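Long-range contacts in RagA protein (Porphyromonas gingivalis, PDB 6SLN), which probably imports peptides across the outer membrane as a TonB-dependent receptor, working together with a partner protein that sits on its extracellular face: residues E273-N278 and T420-T425; Y279-D284 and N479-T484; S624-D629 and A689-N694. One frame throughout, in Å; residues are numbered along the deposited sequence.

Interaction 1: E273-N278 and T420-T425; sequences EDLYGN and TRPSMT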
loop_
_atom_site.group_PDB
_atom_site.type_symbol
_atom_site.label_atom_id
_atom_site.label_comp_id
_atom_site.label_asym_id
_atom_site.label_seq_id
_atom_site.Cartn_x
_atom_site.Cartn_y
_atom_site.Cartn_z
ATOM N N GLU A 273 8.478 43.249 5.116
ATOM C CA GLU A 273 9.511 43.359 4.096
ATOM C C GLU A 273 10.753 42.574 4.501
ATOM O O GLU A 273 11.404 41.958 3.654
ATOM C CB GLU A 273 9.836 44.832 3.808
ATOM C CG GLU A 273 10.695 45.541 4.809
ATOM C CD GLU A 273 12.130 45.581 4.371
ATOM O OE1 GLU A 273 12.371 45.934 3.208
ATOM O OE2 GLU A 273 13.014 45.238 5.179
ATOM N N ASP A 274 11.069 42.529 5.794
ATOM C CA ASP A 274 12.230 41.753 6.208
ATOM C C ASP A 274 12.024 40.263 5.941
ATOM O O ASP A 274 12.943 39.573 5.490
ATOM C CB ASP A 274 12.542 42.008 7.678
ATOM C CG ASP A 274 13.740 41.218 8.156
ATOM O OD1 ASP A 274 13.540 40.215 8.871
ATOM O OD2 ASP A 274 14.883 41.582 7.803
ATOM N N LEU A 275 10.819 39.754 6.184
ATOM C CA LEU A 275 10.564 38.346 5.914
ATOM C C LEU A 275 10.627 38.053 4.423
ATOM O O LEU A 275 11.356 37.149 3.997
ATOM C CB LEU A 275 9.214 37.923 6.479
ATOM C CG LEU A 275 8.997 36.435 6.279
ATOM C CD1 LEU A 275 10.135 35.713 6.970
ATOM C CD2 LEU A 275 7.636 35.990 6.821
ATOM N N TYR A 276 9.863 38.798 3.612
ATOM C CA TYR A 276 9.891 38.551 2.177
ATOM C C TYR A 276 11.304 38.689 1.626
ATOM O O TYR A 276 11.667 37.998 0.664
ATOM C CB TYR A 276 8.949 39.492 1.425
ATOM C CG TYR A 276 7.513 39.046 1.426
ATOM C CD1 TYR A 276 6.945 38.509 2.569
ATOM C CD2 TYR A 276 6.717 39.169 0.291
ATOM C CE1 TYR A 276 5.606 38.122 2.606
ATOM C CE2 TYR A 276 5.385 38.760 0.302
ATOM C CZ TYR A 276 4.837 38.243 1.474
ATOM O OH TYR A 276 3.521 37.849 1.540
ATOM N N GLY A 277 12.120 39.548 2.245
ATOM C CA GLY A 277 13.504 39.734 1.837
ATOM C C GLY A 277 14.360 38.497 1.977
ATOM O O GLY A 277 15.502 38.491 1.504
ATOM N N ASN A 278 13.838 37.455 2.607
ATOM C CA ASN A 278 14.563 36.214 2.806
ATOM C C ASN A 278 14.180 35.162 1.776
ATOM O O ASN A 278 14.452 33.979 1.987
ATOM C CB ASN A 278 14.315 35.682 4.222
ATOM C CG ASN A 278 14.998 36.512 5.289
ATOM O OD1 ASN A 278 16.159 36.905 5.147
ATOM N ND2 ASN A 278 14.274 36.795 6.364
ATOM N N THR A 420 7.509 33.520 10.976
ATOM C CA THR A 420 8.886 33.254 10.593
ATOM C C THR A 420 9.011 32.725 9.173
ATOM O O THR A 420 10.113 32.759 8.608
ATOM C CB THR A 420 9.529 32.267 11.570
ATOM O OG1 THR A 420 8.832 31.000 11.553
ATOM C CG2 THR A 420 9.510 32.869 12.955
ATOM N N ARG A 421 7.913 32.241 8.597
ATOM C CA ARG A 421 7.789 31.886 7.195
ATOM C C ARG A 421 6.506 32.506 6.666
ATOM O O ARG A 421 5.542 32.661 7.412
ATOM C CB ARG A 421 7.755 30.360 6.995
ATOM C CG ARG A 421 8.528 29.553 8.069
ATOM C CD ARG A 421 8.573 28.059 7.723
ATOM N NE ARG A 421 7.278 27.603 7.219
ATOM C CZ ARG A 421 6.440 26.828 7.898
ATOM N NH1 ARG A 421 6.758 26.394 9.113
ATOM N NH2 ARG A 421 5.282 26.482 7.356
ATOM N N PRO A 422 6.468 32.893 5.403
ATOM C CA PRO A 422 5.217 33.409 4.854
ATOM C C PRO A 422 4.205 32.293 4.771
ATOM O O PRO A 422 4.551 31.120 4.709
ATOM C CB PRO A 422 5.612 33.920 3.458
ATOM C CG PRO A 422 7.133 34.009 3.486
ATOM C CD PRO A 422 7.559 32.910 4.411
ATOM N N SER A 423 2.942 32.669 4.761
ATOM C CA SER A 423 1.855 31.709 4.804
ATOM C C SER A 423 1.333 31.514 3.392
ATOM O O SER A 423 1.110 32.488 2.669
ATOM C CB SER A 423 0.742 32.204 5.735
ATOM O OG SER A 423 1.067 31.905 7.090
ATOM N N MET A 424 1.149 30.260 3.005
ATOM C CA MET A 424 0.665 29.954 1.676
ATOM C C MET A 424 -0.814 30.279 1.537
ATOM O O MET A 424 -1.598 30.093 2.466
ATOM C CB MET A 424 0.908 28.501 1.382
ATOM C CG MET A 424 2.380 28.192 1.240
ATOM S SD MET A 424 2.686 26.513 0.670
ATOM C CE MET A 424 2.988 25.743 2.186
ATOM N N THR A 425 -1.193 30.783 0.368
ATOM C CA THR A 425 -2.597 30.910 0.032
ATOM C C THR A 425 -3.170 29.567 -0.402
ATOM O O THR A 425 -2.436 28.621 -0.719
ATOM C CB THR A 425 -2.769 31.879 -1.109
ATOM O OG1 THR A 425 -1.908 31.441 -2.161
ATOM C CG2 THR A 425 -2.370 33.274 -0.667
#

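Interaction 2: Y279-D284 and N479-T484; sequences YDSLKD and NPYDST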
loop_
_atom_site.group_PDB
_atom_site.type_symbol
_atom_site.label_atom_id
_atom_site.label_comp_id
_atom_site.label_asym_id
_atom_site.label_seq_id
_atom_site.Cartn_x
_atom_site.Cartn_y
_atom_site.Cartn_z
ATOM N N TYR A 279 13.523 35.554 0.687
ATOM C CA TYR A 279 13.126 34.607 -0.345
ATOM C C TYR A 279 13.415 35.223 -1.695
ATOM O O TYR A 279 12.932 36.319 -1.999
ATOM C CB TYR A 279 11.653 34.211 -0.216
ATOM C CG TYR A 279 11.357 33.587 1.139
ATOM C CD1 TYR A 279 11.105 34.394 2.246
ATOM C CD2 TYR A 279 11.348 32.204 1.321
ATOM C CE1 TYR A 279 10.860 33.864 3.472
ATOM C CE2 TYR A 279 11.089 31.649 2.584
ATOM C CZ TYR A 279 10.847 32.496 3.649
ATOM O OH TYR A 279 10.585 32.029 4.912
ATOM N N ASP A 280 14.239 34.534 -2.481
ATOM C CA ASP A 280 14.471 34.970 -3.847
ATOM C C ASP A 280 13.158 35.152 -4.580
ATOM O O ASP A 280 13.008 36.091 -5.360
ATOM C CB ASP A 280 15.367 33.963 -4.567
ATOM C CG ASP A 280 16.700 33.787 -3.872
ATOM O OD1 ASP A 280 17.101 34.740 -3.162
ATOM O OD2 ASP A 280 17.339 32.720 -4.021
ATOM N N SER A 281 12.183 34.302 -4.301
ATOM C CA SER A 281 10.905 34.405 -4.973
ATOM C C SER A 281 10.097 35.621 -4.532
ATOM O O SER A 281 9.040 35.873 -5.117
ATOM C CB SER A 281 10.106 33.122 -4.721
ATOM O OG SER A 281 10.317 32.639 -3.399
ATOM N N LEU A 282 10.569 36.382 -3.543
ATOM C CA LEU A 282 9.818 37.472 -2.934
ATOM C C LEU A 282 10.606 38.765 -2.826
ATOM O O LEU A 282 10.026 39.836 -3.014
ATOM C CB LEU A 282 9.305 37.073 -1.510
ATOM C CG LEU A 282 8.275 35.940 -1.476
ATOM C CD1 LEU A 282 7.709 35.694 -0.080
ATOM C CD2 LEU A 282 7.159 36.200 -2.464
ATOM N N LYS A 283 11.906 38.700 -2.519
ATOM C CA LYS A 283 12.639 39.907 -2.138
ATOM C C LYS A 283 12.621 40.995 -3.218
ATOM O O LYS A 283 12.769 42.178 -2.888
ATOM C CB LYS A 283 14.081 39.547 -1.767
ATOM C CG LYS A 283 14.949 39.227 -2.963
ATOM C CD LYS A 283 16.382 38.995 -2.556
ATOM C CE LYS A 283 17.167 38.369 -3.696
ATOM N NZ LYS A 283 17.991 37.214 -3.226
ATOM N N ASP A 284 12.421 40.636 -4.483
ATOM C CA ASP A 284 12.285 41.625 -5.544
ATOM C C ASP A 284 10.837 41.907 -5.906
ATOM O O ASP A 284 10.586 42.801 -6.717
ATOM C CB ASP A 284 13.037 41.179 -6.813
ATOM C CG ASP A 284 14.502 40.920 -6.560
ATOM O OD1 ASP A 284 15.084 41.600 -5.686
ATOM O OD2 ASP A 284 15.070 40.020 -7.212
ATOM N N ASN A 479 9.603 23.370 -2.445
ATOM C CA ASN A 479 8.721 24.454 -2.097
ATOM C C ASN A 479 9.496 25.399 -1.183
ATOM O O ASN A 479 9.870 24.997 -0.069
ATOM C CB ASN A 479 7.469 23.890 -1.430
ATOM C CG ASN A 479 6.525 24.971 -0.903
ATOM O OD1 ASN A 479 6.760 26.172 -1.070
ATOM N ND2 ASN A 479 5.454 24.543 -0.251
ATOM N N PRO A 480 9.801 26.629 -1.620
ATOM C CA PRO A 480 10.536 27.569 -0.747
ATOM C C PRO A 480 9.774 27.952 0.508
ATOM O O PRO A 480 10.388 28.446 1.463
ATOM C CB PRO A 480 10.750 28.795 -1.643
ATOM C CG PRO A 480 9.564 28.761 -2.606
ATOM C CD PRO A 480 9.340 27.260 -2.868
ATOM N N TYR A 481 8.454 27.769 0.522
ATOM C CA TYR A 481 7.602 28.158 1.641
ATOM C C TYR A 481 7.211 26.965 2.508
ATOM O O TYR A 481 6.209 27.022 3.220
ATOM C CB TYR A 481 6.357 28.889 1.117
ATOM C CG TYR A 481 6.676 29.913 0.023
ATOM C CD1 TYR A 481 7.645 30.892 0.224
ATOM C CD2 TYR A 481 5.997 29.907 -1.203
ATOM C CE1 TYR A 481 7.940 31.806 -0.746
ATOM C CE2 TYR A 481 6.287 30.832 -2.191
ATOM C CZ TYR A 481 7.273 31.778 -1.961
ATOM O OH TYR A 481 7.615 32.726 -2.930
ATOM N N ASP A 482 7.979 25.887 2.441
ATOM C CA ASP A 482 7.800 24.693 3.249
ATOM C C ASP A 482 8.880 24.688 4.316
ATOM O O ASP A 482 9.878 25.400 4.204
ATOM C CB ASP A 482 7.885 23.423 2.386
ATOM C CG ASP A 482 6.996 22.279 2.900
ATOM O OD1 ASP A 482 6.924 22.083 4.136
ATOM O OD2 ASP A 482 6.386 21.567 2.059
ATOM N N SER A 483 8.660 23.900 5.373
ATOM C CA SER A 483 9.664 23.799 6.430
ATOM C C SER A 483 10.892 23.020 5.975
ATOM O O SER A 483 11.935 23.077 6.639
ATOM C CB SER A 483 9.066 23.138 7.677
ATOM O OG SER A 483 8.462 21.891 7.357
ATOM N N THR A 484 10.778 22.284 4.875
ATOM C CA THR A 484 11.849 21.440 4.378
ATOM C C THR A 484 11.692 21.346 2.869
ATOM O O THR A 484 10.566 21.427 2.354
ATOM C CB THR A 484 11.812 20.041 5.015
ATOM O OG1 THR A 484 12.974 19.302 4.640
ATOM C CG2 THR A 484 10.602 19.274 4.546
#

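Interaction 3: S624-D629 and A689-N694; sequences SNWLSD and AGAFNN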
loop_
_atom_site.group_PDB
_atom_site.type_symbol
_atom_site.label_atom_id
_atom_site.label_comp_id
_atom_site.label_asym_id
_atom_site.label_seq_id
_atom_site.Cartn_x
_atom_site.Cartn_y
_atom_site.Cartn_z
ATOM N N SER A 624 -70.444 9.677 -1.781
ATOM C CA SER A 624 -70.548 11.084 -1.414
ATOM C C SER A 624 -70.008 11.949 -2.544
ATOM O O SER A 624 -69.056 11.557 -3.229
ATOM C CB SER A 624 -69.785 11.384 -0.119
ATOM O OG SER A 624 -69.497 12.768 -0.013
ATOM N N ASN A 625 -70.617 13.126 -2.720
ATOM C CA ASN A 625 -70.186 14.065 -3.753
ATOM C C ASN A 625 -68.776 14.574 -3.480
ATOM O O ASN A 625 -67.872 14.427 -4.311
ATOM C CB ASN A 625 -71.174 15.237 -3.846
ATOM C CG ASN A 625 -71.400 15.723 -5.284
ATOM O OD1 ASN A 625 -70.926 15.120 -6.248
ATOM N ND2 ASN A 625 -72.143 16.821 -5.424
ATOM N N TRP A 626 -68.569 15.178 -2.309
ATOM C CA TRP A 626 -67.285 15.807 -2.023
ATOM C C TRP A 626 -66.213 14.773 -1.679
ATOM O O TRP A 626 -65.187 14.685 -2.362
ATOM C CB TRP A 626 -67.447 16.851 -0.909
ATOM C CG TRP A 626 -67.805 16.296 0.431
ATOM C CD1 TRP A 626 -69.001 15.751 0.805
ATOM C CD2 TRP A 626 -66.952 16.223 1.583
ATOM N NE1 TRP A 626 -68.946 15.345 2.119
ATOM C CE2 TRP A 626 -67.700 15.623 2.620
ATOM C CE3 TRP A 626 -65.631 16.608 1.838
ATOM C CZ2 TRP A 626 -67.171 15.400 3.891
ATOM C CZ3 TRP A 626 -65.106 16.383 3.103
ATOM C CH2 TRP A 626 -65.877 15.787 4.113
ATOM N N LEU A 627 -66.434 13.967 -0.640
ATOM C CA LEU A 627 -65.384 13.087 -0.137
ATOM C C LEU A 627 -65.270 11.835 -0.996
ATOM O O LEU A 627 -66.274 11.212 -1.348
ATOM C CB LEU A 627 -65.641 12.694 1.313
ATOM C CG LEU A 627 -64.363 12.292 2.050
ATOM C CD1 LEU A 627 -64.500 12.649 3.503
ATOM C CD2 LEU A 627 -64.069 10.812 1.887
ATOM N N SER A 628 -64.030 11.456 -1.304
ATOM C CA SER A 628 -63.750 10.432 -2.297
ATOM C C SER A 628 -62.863 9.303 -1.797
ATOM O O SER A 628 -62.745 8.288 -2.495
ATOM C CB SER A 628 -63.102 11.058 -3.538
ATOM O OG SER A 628 -61.781 11.517 -3.243
ATOM N N ASP A 629 -62.227 9.443 -0.638
ATOM C CA ASP A 629 -61.598 8.297 0.005
ATOM C C ASP A 629 -61.285 8.648 1.452
ATOM O O ASP A 629 -60.902 9.780 1.754
ATOM C CB ASP A 629 -60.315 7.844 -0.711
ATOM C CG ASP A 629 -59.981 6.379 -0.425
ATOM O OD1 ASP A 629 -60.750 5.733 0.328
ATOM O OD2 ASP A 629 -58.958 5.873 -0.941
ATOM N N ALA A 689 -57.082 10.441 3.615
ATOM C CA ALA A 689 -58.352 10.910 3.067
ATOM C C ALA A 689 -58.095 11.697 1.783
ATOM O O ALA A 689 -56.969 12.119 1.499
ATOM C CB ALA A 689 -59.125 11.760 4.080
ATOM N N GLY A 690 -59.168 11.872 1.007
ATOM C CA GLY A 690 -59.156 12.689 -0.193
ATOM C C GLY A 690 -60.558 13.151 -0.525
ATOM O O GLY A 690 -61.539 12.465 -0.222
ATOM N N ALA A 691 -60.659 14.329 -1.139
ATOM C CA ALA A 691 -61.960 14.939 -1.398
ATOM C C ALA A 691 -62.010 15.505 -2.811
ATOM O O ALA A 691 -60.984 15.664 -3.478
ATOM C CB ALA A 691 -62.274 16.039 -0.376
ATOM N N PHE A 692 -63.233 15.816 -3.253
ATOM C CA PHE A 692 -63.517 16.404 -4.563
ATOM C C PHE A 692 -62.881 15.582 -5.676
ATOM O O PHE A 692 -61.796 15.921 -6.164
ATOM C CB PHE A 692 -63.042 17.859 -4.606
ATOM C CG PHE A 692 -63.394 18.645 -3.372
ATOM C CD1 PHE A 692 -62.468 18.830 -2.361
ATOM C CD2 PHE A 692 -64.652 19.197 -3.226
ATOM C CE1 PHE A 692 -62.794 19.549 -1.229
ATOM C CE2 PHE A 692 -64.985 19.917 -2.090
ATOM C CZ PHE A 692 -64.058 20.094 -1.093
ATOM N N ASN A 693 -63.564 14.511 -6.092
ATOM C CA ASN A 693 -62.896 13.431 -6.806
ATOM C C ASN A 693 -61.621 13.168 -6.029
ATOM O O ASN A 693 -61.638 13.241 -4.800
ATOM C CB ASN A 693 -62.636 13.793 -8.272
ATOM C CG ASN A 693 -63.902 14.291 -8.985
ATOM O OD1 ASN A 693 -64.932 13.605 -9.005
ATOM N ND2 ASN A 693 -63.830 15.484 -9.564
ATOM N N ASN A 694 -60.504 12.907 -6.681
ATOM C CA ASN A 694 -59.343 12.834 -5.811
ATOM C C ASN A 694 -58.442 14.033 -6.052
ATOM O O ASN A 694 -57.238 13.891 -6.286
ATOM C CB ASN A 694 -58.593 11.514 -5.972
ATOM C CG ASN A 694 -57.893 11.103 -4.689
ATOM O OD1 ASN A 694 -56.765 11.523 -4.422
ATOM N ND2 ASN A 694 -58.585 10.326 -3.859
#

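Interaction 1: E273-N278 and T420-T425
Leu275 and Pro422 meet where two long loops of the TonB-dependent receptor barrel come together: the C-terminal part of helix 261-276, in the excursion between strands 218-230 and 309-322, lies against the chain just before the short strand 423-424, in the excursion between strands 363-377 and 435-450. No hydrogen bond joins the two segments, and apolar packing carries the contact. The Leu275 side chain starts toward the other segment: CG, anti to the backbone N (chi1 -176°), carries the branch toward residues 420-422, where each methyl meets a different part of the backbone. CD1 lies against the carbonyl of Thr420, with Leu275 CD1 3.4 Å from Thr420 O. CD2 touches the Arg421-Pro422 peptide, with Leu275 CD2 3.6 Å from Pro422 N, and also the ring, with Leu275 CD2 3.9 Å from Pro422 CG. The two side chains cross obliquely. Tyr276 joins from the next position on the helix. Its side chain sets off at a slant, but its end comes nearer, with Tyr276 CE1 4.3 Å from Pro422 CB. Pro422 therefore receives the leucine at its CG and CD and the tyrosine at its CB. Around this buried spot, Val413 of strand 413-414 touches both Tyr276 and Pro422, and Leu282 of helix 280-283 does the same. Strand 423-424 pairs antiparallel with strand 413-414 and leads, through Thr425 at the N-cap position, into helix 426-432, while a chain of another protein packs on Thr420 and Arg421.

Interaction 2: Y279-D284 and N479-T484
Tyr279, Ser281 and Leu282 of one loop gather round Tyr481, which projects from a type I beta turn, Asn479 to Asp482, in the loop between strands 456-475 and 487-510. The polar link is a hydrogen bond between two hydroxyls, with Ser281 OG 2.7 Å from Tyr481 OH. Tyr481 approaches hydroxyl first: its CG lies anti to the carbonyl carbon (chi1 -44°), and the ring extends alongside Pro480 with its hydroxyl reaching the weakly bonded helix 280-283. Leu282 meets the same end of the ring from the opposite direction, and both its methyls take part: CD2 lies near the hydroxyl, while Leu282 CD1 is 4.0 Å from Tyr481 CE1. Tyr279 brings the CD2 and CE2 side of its ring. Tyr279 CE2 is 3.5 Å from Pro480 O, which lies near the plane of the Tyr279 ring at its edge, and Tyr279 CD2 is 4.0 Å from Tyr481 CE1. The two tyrosine planes are inclined at 54°, an oblique aromatic pair. Pro480 CG lies over the centre of one face of the Tyr481 ring, so the proline packs on its neighbour while also facing Ser281. On the helical side, Tyr279 O accepts from both Leu282 N and Lys283 N. The turn is held from within by the side chain of Asn479, with Tyr481 N 2.8 Å from Asn479 OD1; that oxygen also accepts from Tyr428 OH of helix 426-432, whose ring meets that of Tyr481. This backbone-to-side-chain bond, reaching two residues on, defines an Asx turn, superimposed here on the beta turn of a barrel loop.

Interaction 3: S624-D629 and A689-N694
Ser628 and Asp629 pair with Gly690 on the surface of the receptor, where the start of barrel strand 627-641 runs antiparallel to the end of strand 678-691. The short axes approach to 4.4 Å, with their directions 142° apart. Leu627 and Ala691 form a non-hydrogen-bonded pair, and Asp629 and Gly690 a hydrogen-bonded one. Gly690 O takes two donors from the same face of its carbonyl plane: Ser628 N at 2.9 Å from Gly690 O and Asp629 N at 3.1 Å from Gly690 O. In return, Gly690 N lies 2.8 Å from Asp629 O. Two successive residues facing one across the pair make a classic beta bulge, placed where the barrel strand begins. Trp626, just before the strand, turns its indole so that Trp626 CE3 is 4.1 Å from Ala691 CB, while Leu627 CB sits over the centre of one face of that indole. Phe692 meets the base of the tryptophan side chain, with Phe692 CE2 4.1 Å from Trp626 CB. Leu627 CG lies near Gly690 O, and the same side chain touches Tyr617 of helix 616-621. The Asp629 carboxylate forms a salt bridge with Arg631.

How the interactions relate
Interactions 1 and 2 form one packed region: their centres are 7 Å apart, and helices 261-276 and 280-283 follow each other in the chain after a short connection. Their segments alternate along the chain, so three loops of the barrel meet there, with Pro422 packed on Tyr279 and Met424 on Asn479. Interaction 3 comes later in sequence, after both have closed, and joins neighbouring barrel strands on the other side of the chain's centre, about 75 Å and 77 Å from them between centres. Interactions 1 and 2 probably belong to the extracellular loops, where another protein's chain also packs, and interaction 3 to the periplasmic end of the barrel.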